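Local coordinates for bifunctional GH43-CE protein (Bacteroides eggerthii, PDB 6MLY) that joins a glycoside hydrolase family 43 module, probably with xylosidase activity, to a carbohydrate esterase module, consistent with a part in degrading complex arabinoxylans, at residues A[621-625]-A[785-789]; A[673-677]-A[773-778]. All coordinates share one frame; numbering follows the deposited sequence.

How the contacts relate
Both contacts belong to the C-terminal esterase-like part of the chain, and their centres lie 15 Å apart. They share helix 775-789: contact 2 uses its N-terminal end and the residues leading into it, contact 1 its later turns. On the sheet side, strands 621-627 and 671-675 are parallel neighbours, linked by a probable hydrogen bond between Val673 N and Ile624 O. Along the chain the order is 621-625, 673-677, 773-778 and 785-789, which places contact 2 between the two halves of contact 1. One helix therefore lies against two adjacent central strands, consistent with the C-terminal helix packing on the sheet, as in alpha/beta-hydrolase folds.

Contact 1 of 2, residues A[621-625]-A[785-789]; sequences FIGIT and FAREA
Strand 621-625, through Phe621, Gly623 and Thr625, faces Phe785, Glu788 and Ala789 of helix 785-789, the two axes approaching to 9.4 Å and running nearly antiparallel at 158°. Phe621 carries most of the contact on the strand side. With its CG anti to the backbone N (chi1 -176°), the ring reaches out to the helix and lies flat beneath the methyl of Ala789. This is a CH-pi contact, with Ala789 CB 3.5 Å from the centroid of the Phe621 ring and almost on its normal. The same ring meets the aliphatic root of Glu788, CE1 of Phe621 lying 3.6 Å from Glu788 CB, while the carboxylate leads away. The Phe785 ring lies farther along the strand, beside Gly623 and Ile624. Its CD1 lies 3.9 Å from Phe621 CZ. Phe785 CE1 is 3.9 Å from Gly623 CA, and any side chain on this glycine would point into the ring. The edge of the Phe785 ring is turned to the Ile624 carbonyl, CZ to O 3.6 Å. Thr625 packs its CB near the same edge, but its OG1 is hydrogen-bonded to Val673 O of the adjoining strand. With an alanine in place of Phe621, the methyl of Ala789 would probably lose the ring face it packs on, and a gap would open next to Phe785. Apolar surfaces thus meet, with the Phe785 and Glu788 carbonyls also beside the Phe621 ring, and no polar group of either segment pairs across the contact.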
ATOM      1  N   PHE A 621     -22.115 -13.695 -16.530  1.00 72.14           N
ATOM      2  CA  PHE A 621     -21.431 -14.920 -16.162  1.00 71.25           C
ATOM      3  C   PHE A 621     -20.652 -14.714 -14.853  1.00 70.53           C
ATOM      4  O   PHE A 621     -19.787 -13.840 -14.770  1.00 69.76           O
ATOM      5  CB  PHE A 621     -20.490 -15.353 -17.289  1.00 71.69           C
ATOM      6  CG  PHE A 621     -19.790 -16.670 -17.058  1.00 71.58           C
ATOM      7  CD1 PHE A 621     -20.364 -17.862 -17.478  1.00 71.73           C
ATOM      8  CD2 PHE A 621     -18.557 -16.718 -16.424  1.00 71.29           C
ATOM      9  CE1 PHE A 621     -19.718 -19.071 -17.270  1.00 71.36           C
ATOM     10  CE2 PHE A 621     -17.916 -17.930 -16.215  1.00 71.13           C
ATOM     11  CZ  PHE A 621     -18.496 -19.104 -16.640  1.00 71.19           C
ATOM     12  N   ILE A 622     -20.970 -15.538 -13.846  1.00 69.98           N
ATOM     13  CA  ILE A 622     -20.179 -15.685 -12.619  1.00 69.80           C
ATOM     14  C   ILE A 622     -19.889 -17.181 -12.390  1.00 69.78           C
ATOM     15  O   ILE A 622     -20.763 -17.935 -11.943  1.00 70.69           O
ATOM     16  CB  ILE A 622     -20.909 -15.053 -11.417  1.00 69.37           C
ATOM     17  CG1 ILE A 622     -21.161 -13.555 -11.628  1.00 69.56           C
ATOM     18  CG2 ILE A 622     -20.148 -15.324 -10.126  1.00 68.66           C
ATOM     19  CD1 ILE A 622     -21.908 -12.876 -10.500  1.00 69.87           C
ATOM     20  N   GLY A 623     -18.660 -17.608 -12.704  1.00 69.75           N
ATOM     21  CA  GLY A 623     -18.172 -18.942 -12.330  1.00 69.40           C
ATOM     22  C   GLY A 623     -17.778 -18.986 -10.862  1.00 69.69           C
ATOM     23  O   GLY A 623     -17.752 -17.953 -10.202  1.00 71.02           O
ATOM     24  N   ILE A 624     -17.472 -20.181 -10.348  1.00 68.84           N
ATOM     25  CA  ILE A 624     -17.040 -20.345  -8.958  1.00 68.62           C
ATOM     26  C   ILE A 624     -16.331 -21.695  -8.816  1.00 68.71           C
ATOM     27  O   ILE A 624     -16.721 -22.672  -9.447  1.00 68.81           O
ATOM     28  CB  ILE A 624     -18.228 -20.219  -7.982  1.00 68.73           C
ATOM     29  CG1 ILE A 624     -17.766 -20.162  -6.523  1.00 68.44           C
ATOM     30  CG2 ILE A 624     -19.241 -21.335  -8.203  1.00 68.95           C
ATOM     31  CD1 ILE A 624     -18.818 -19.651  -5.565  1.00 68.68           C
ATOM     32  N   THR A 625     -15.300 -21.726  -7.968  1.00 69.00           N
ATOM     33  CA  THR A 625     -14.459 -22.900  -7.791  1.00 69.40           C
ATOM     34  C   THR A 625     -13.767 -22.835  -6.424  1.00 70.41           C
ATOM     35  O   THR A 625     -13.819 -21.820  -5.745  1.00 70.94           O
ATOM     36  CB  THR A 625     -13.469 -23.020  -8.956  1.00 69.55           C
ATOM     37  OG1 THR A 625     -12.661 -24.182  -8.763  1.00 69.36           O
ATOM     38  CG2 THR A 625     -12.584 -21.800  -9.100  1.00 69.26           C
ATOM     39  N   PHE A 785     -14.912 -22.931 -18.144  1.00 69.90           N
ATOM     40  CA  PHE A 785     -15.444 -21.605 -17.790  1.00 69.82           C
ATOM     41  C   PHE A 785     -15.579 -20.743 -19.057  1.00 70.54           C
ATOM     42  O   PHE A 785     -16.558 -20.003 -19.196  1.00 70.94           O
ATOM     43  CB  PHE A 785     -14.586 -20.939 -16.709  1.00 69.44           C
ATOM     44  CG  PHE A 785     -14.800 -21.462 -15.308  1.00 69.58           C
ATOM     45  CD1 PHE A 785     -16.078 -21.617 -14.786  1.00 69.94           C
ATOM     46  CD2 PHE A 785     -13.722 -21.779 -14.494  1.00 69.59           C
ATOM     47  CE1 PHE A 785     -16.269 -22.092 -13.497  1.00 69.74           C
ATOM     48  CE2 PHE A 785     -13.915 -22.251 -13.203  1.00 69.21           C
ATOM     49  CZ  PHE A 785     -15.188 -22.402 -12.704  1.00 69.33           C
ATOM     50  N   ALA A 786     -14.615 -20.877 -19.978  1.00 70.50           N
ATOM     51  CA  ALA A 786     -14.585 -20.159 -21.265  1.00 71.76           C
ATOM     52  C   ALA A 786     -15.747 -20.580 -22.182  1.00 72.95           C
ATOM     53  O   ALA A 786     -16.316 -19.737 -22.871  1.00 73.75           O
ATOM     54  CB  ALA A 786     -13.256 -20.389 -21.942  1.00 71.81           C
ATOM     55  N   ARG A 787     -16.075 -21.878 -22.209  1.00 73.00           N
ATOM     56  CA  ARG A 787     -17.138 -22.412 -23.084  1.00 73.97           C
ATOM     57  C   ARG A 787     -18.513 -21.912 -22.620  1.00 73.58           C
ATOM     58  O   ARG A 787     -19.365 -21.561 -23.441  1.00 73.05           O
ATOM     59  CB  ARG A 787     -17.129 -23.945 -23.106  1.00 74.76           C
ATOM     60  CG  ARG A 787     -16.191 -24.561 -24.134  1.00 76.16           C
ATOM     61  CD  ARG A 787     -16.404 -26.059 -24.239  1.00 76.92           C
ATOM     62  NE  ARG A 787     -16.231 -26.746 -22.962  1.00 77.69           N
ATOM     63  CZ  ARG A 787     -15.111 -27.348 -22.565  1.00 78.51           C
ATOM     64  NH1 ARG A 787     -14.021 -27.297 -23.313  1.00 79.72           N
ATOM     65  NH2 ARG A 787     -15.087 -28.008 -21.420  1.00 79.09           N
ATOM     66  N   GLU A 788     -18.711 -21.898 -21.297  1.00 72.78           N
ATOM     67  CA  GLU A 788     -19.976 -21.508 -20.673  1.00 73.20           C
ATOM     68  C   GLU A 788     -20.133 -19.977 -20.697  1.00 73.31           C
ATOM     69  O   GLU A 788     -21.233 -19.470 -20.498  1.00 73.95           O
ATOM     70  CB  GLU A 788     -20.044 -22.038 -19.234  1.00 71.91           C
ATOM     71  CG  GLU A 788     -19.858 -23.544 -19.096  1.00 71.42           C
ATOM     72  CD  GLU A 788     -21.056 -24.408 -19.451  1.00 71.65           C
ATOM     73  OE1 GLU A 788     -22.189 -24.039 -19.082  1.00 71.26           O
ATOM     74  OE2 GLU A 788     -20.853 -25.457 -20.089  1.00 71.39           O
ATOM     75  N   ALA A 789     -19.034 -19.247 -20.934  1.00 73.90           N
ATOM     76  CA  ALA A 789     -19.024 -17.783 -20.904  1.00 74.13           C
ATOM     77  C   ALA A 789     -18.978 -17.199 -22.325  1.00 76.07           C
ATOM     78  O   ALA A 789     -19.790 -16.333 -22.661  1.00 77.26           O
ATOM     79  CB  ALA A 789     -17.855 -17.306 -20.078  1.00 73.77           C
TER

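Contact 2 of 2, residues A[673-677]-A[773-778]; sequences VNWFG and FNENTL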
ATOM      1  N   VAL A 673     -16.609 -25.604 -10.689  1.00 65.93           N
ATOM      2  CA  VAL A 673     -15.561 -26.612 -10.724  1.00 65.88           C
ATOM      3  C   VAL A 673     -15.197 -26.927  -9.272  1.00 65.93           C
ATOM      4  O   VAL A 673     -14.857 -26.019  -8.517  1.00 65.61           O
ATOM      5  CB  VAL A 673     -14.332 -26.155 -11.529  1.00 66.07           C
ATOM      6  CG1 VAL A 673     -13.220 -27.196 -11.507  1.00 66.28           C
ATOM      7  CG2 VAL A 673     -14.700 -25.803 -12.962  1.00 66.33           C
ATOM      8  N   ASN A 674     -15.286 -28.210  -8.906  1.00 66.09           N
ATOM      9  CA  ASN A 674     -15.117 -28.662  -7.537  1.00 66.20           C
ATOM     10  C   ASN A 674     -13.845 -29.507  -7.457  1.00 66.59           C
ATOM     11  O   ASN A 674     -13.793 -30.592  -7.997  1.00 66.99           O
ATOM     12  CB  ASN A 674     -16.357 -29.412  -7.052  1.00 66.36           C
ATOM     13  CG  ASN A 674     -16.136 -30.187  -5.771  1.00 66.85           C
ATOM     14  OD1 ASN A 674     -15.212 -29.899  -5.015  1.00 67.18           O
ATOM     15  ND2 ASN A 674     -16.975 -31.184  -5.527  1.00 67.41           N
ATOM     16  N   TRP A 675     -12.824 -28.980  -6.779  1.00 66.59           N
ATOM     17  CA  TRP A 675     -11.560 -29.672  -6.607  1.00 67.74           C
ATOM     18  C   TRP A 675     -11.598 -30.483  -5.308  1.00 68.63           C
ATOM     19  O   TRP A 675     -11.391 -29.935  -4.222  1.00 68.74           O
ATOM     20  CB  TRP A 675     -10.390 -28.683  -6.612  1.00 68.00           C
ATOM     21  CG  TRP A 675     -10.260 -27.870  -7.861  1.00 68.19           C
ATOM     22  CD1 TRP A 675     -10.924 -26.716  -8.161  1.00 68.11           C
ATOM     23  CD2 TRP A 675      -9.378 -28.124  -8.969  1.00 68.43           C
ATOM     24  NE1 TRP A 675     -10.525 -26.243  -9.383  1.00 68.24           N
ATOM     25  CE2 TRP A 675      -9.579 -27.087  -9.904  1.00 68.39           C
ATOM     26  CE3 TRP A 675      -8.438 -29.119  -9.261  1.00 69.05           C
ATOM     27  CZ2 TRP A 675      -8.880 -27.024 -11.109  1.00 68.39           C
ATOM     28  CZ3 TRP A 675      -7.747 -29.055 -10.451  1.00 69.32           C
ATOM     29  CH2 TRP A 675      -7.969 -28.023 -11.364  1.00 68.84           C
ATOM     30  N   PHE A 676     -11.868 -31.788  -5.452  1.00 68.79           N
ATOM     31  CA  PHE A 676     -11.800 -32.787  -4.382  1.00 69.32           C
ATOM     32  C   PHE A 676     -12.450 -32.249  -3.100  1.00 68.79           C
ATOM     33  O   PHE A 676     -11.867 -32.318  -2.017  1.00 69.28           O
ATOM     34  CB  PHE A 676     -10.353 -33.245  -4.163  1.00 70.31           C
ATOM     35  CG  PHE A 676      -9.320 -32.147  -4.117  1.00 70.18           C
ATOM     36  CD1 PHE A 676      -8.700 -31.711  -5.277  1.00 70.20           C
ATOM     37  CD2 PHE A 676      -8.964 -31.556  -2.917  1.00 70.89           C
ATOM     38  CE1 PHE A 676      -7.746 -30.706  -5.236  1.00 70.18           C
ATOM     39  CE2 PHE A 676      -8.013 -30.548  -2.879  1.00 70.96           C
ATOM     40  CZ  PHE A 676      -7.405 -30.125  -4.038  1.00 70.79           C
ATOM     41  N   GLY A 677     -13.672 -31.731  -3.239  1.00 68.17           N
ATOM     42  CA  GLY A 677     -14.449 -31.229  -2.118  1.00 68.05           C
ATOM     43  C   GLY A 677     -15.154 -32.352  -1.360  1.00 68.38           C
ATOM     44  O   GLY A 677     -15.494 -33.388  -1.937  1.00 67.95           O
ATOM     45  N   PHE A 773      -3.887 -30.946  -9.014  1.00 83.92           N
ATOM     46  CA  PHE A 773      -3.518 -29.547  -9.431  1.00 84.57           C
ATOM     47  C   PHE A 773      -2.290 -29.585 -10.343  1.00 84.45           C
ATOM     48  O   PHE A 773      -1.160 -29.559  -9.855  1.00 86.09           O
ATOM     49  CB  PHE A 773      -3.207 -28.640  -8.232  1.00 85.18           C
ATOM     50  CG  PHE A 773      -4.395 -27.913  -7.657  1.00 84.42           C
ATOM     51  CD1 PHE A 773      -5.192 -27.122  -8.466  1.00 84.22           C
ATOM     52  CD2 PHE A 773      -4.711 -28.008  -6.309  1.00 85.03           C
ATOM     53  CE1 PHE A 773      -6.292 -26.461  -7.942  1.00 83.50           C
ATOM     54  CE2 PHE A 773      -5.812 -27.344  -5.785  1.00 84.10           C
ATOM     55  CZ  PHE A 773      -6.602 -26.572  -6.604  1.00 83.64           C
ATOM     56  N   ASN A 774      -2.531 -29.613 -11.658  1.00 83.75           N
ATOM     57  CA  ASN A 774      -1.465 -29.707 -12.652  1.00 82.40           C
ATOM     58  C   ASN A 774      -1.900 -28.986 -13.933  1.00 82.67           C
ATOM     59  O   ASN A 774      -3.033 -28.516 -14.029  1.00 80.70           O
ATOM     60  CB  ASN A 774      -1.088 -31.167 -12.915  1.00 82.79           C
ATOM     61  CG  ASN A 774      -2.267 -31.973 -13.408  1.00 82.29           C
ATOM     62  OD1 ASN A 774      -2.622 -31.899 -14.581  1.00 82.25           O
ATOM     63  ND2 ASN A 774      -2.895 -32.714 -12.510  1.00 83.35           N
ATOM     64  N   GLU A 775      -0.981 -28.924 -14.904  1.00 84.15           N
ATOM     65  CA  GLU A 775      -1.153 -28.202 -16.164  1.00 84.93           C
ATOM     66  C   GLU A 775      -2.497 -28.558 -16.804  1.00 84.40           C
ATOM     67  O   GLU A 775      -3.279 -27.667 -17.137  1.00 85.33           O
ATOM     68  CB  GLU A 775      -0.034 -28.551 -17.147  1.00 87.05           C
ATOM     69  CG  GLU A 775       1.324 -28.005 -16.753  1.00 88.70           C
ATOM     70  CD  GLU A 775       2.402 -28.210 -17.805  1.00 90.76           C
ATOM     71  OE1 GLU A 775       2.239 -29.120 -18.648  1.00 92.31           O
ATOM     72  OE2 GLU A 775       3.398 -27.456 -17.785  1.00 92.08           O
ATOM     73  N   ASN A 776      -2.742 -29.865 -16.954  1.00 85.14           N
ATOM     74  CA  ASN A 776      -3.844 -30.404 -17.753  1.00 83.56           C
ATOM     75  C   ASN A 776      -5.178 -30.163 -17.033  1.00 82.32           C
ATOM     76  O   ASN A 776      -6.136 -29.690 -17.652  1.00 81.88           O
ATOM     77  CB  ASN A 776      -3.628 -31.886 -18.071  1.00 84.63           C
ATOM     78  CG  ASN A 776      -2.269 -32.172 -18.680  1.00 85.35           C
ATOM     79  OD1 ASN A 776      -1.605 -33.137 -18.304  1.00 87.66           O
ATOM     80  ND2 ASN A 776      -1.837 -31.339 -19.613  1.00 84.11           N
ATOM     81  N   THR A 777      -5.226 -30.486 -15.733  1.00 80.93           N
ATOM     82  CA  THR A 777      -6.429 -30.304 -14.910  1.00 79.80           C
ATOM     83  C   THR A 777      -6.785 -28.814 -14.852  1.00 79.59           C
ATOM     84  O   THR A 777      -7.951 -28.443 -15.006  1.00 81.00           O
ATOM     85  CB  THR A 777      -6.260 -30.915 -13.510  1.00 78.42           C
ATOM     86  OG1 THR A 777      -4.885 -30.878 -13.123  1.00 77.80           O
ATOM     87  CG2 THR A 777      -6.743 -32.345 -13.435  1.00 78.64           C
ATOM     88  N   LEU A 778      -5.766 -27.973 -14.644  1.00 79.52           N
ATOM     89  CA  LEU A 778      -5.931 -26.518 -14.594  1.00 79.20           C
ATOM     90  C   LEU A 778      -6.528 -26.023 -15.920  1.00 79.14           C
ATOM     91  O   LEU A 778      -7.524 -25.311 -15.920  1.00 78.92           O
ATOM     92  CB  LEU A 778      -4.570 -25.866 -14.309  1.00 79.99           C
ATOM     93  CG  LEU A 778      -4.602 -24.443 -13.750  1.00 79.43           C
ATOM     94  CD1 LEU A 778      -5.083 -24.431 -12.304  1.00 79.45           C
ATOM     95  CD2 LEU A 778      -3.229 -23.797 -13.853  1.00 79.26           C
TER
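Trp675, Phe676 and Phe773 form an aromatic cluster where the C-terminal end of strand 671-675 meets the start of helix 775-789. Trp675 and Phe773 make an offset stack, the six-membered ring of the indole and the phenyl ring having centroids 4.5 Å apart and planes inclined by 22°. Phe773 CE1 sits over one face of Trp675, 3.7 Å from CD2. The far end of the indole runs to the helix, with Trp675 CZ3 3.9 Å from Thr777 CB and CH2 near the Thr777 carbonyl oxygen. That first turn is held by an N-cap: Asn774 OD1 accepts an almost straight bond from Thr777 N at 3.2 Å, with the donor above the carbonyl plane, and a weak one from Asn776 N. Asn774 and Thr777 fit a capping box, although the position of the Thr777 hydroxyl is less certain. The edge of the Phe676 ring also meets Phe773, CZ to CE2 3.7 Å, their planes almost perpendicular at 84°. Phe676 also packs edge-to-face on His768 and touches Ser628 and Asp736, which together have the geometry of a Ser-His-Asp triad and are probably the esterase's catalytic residues.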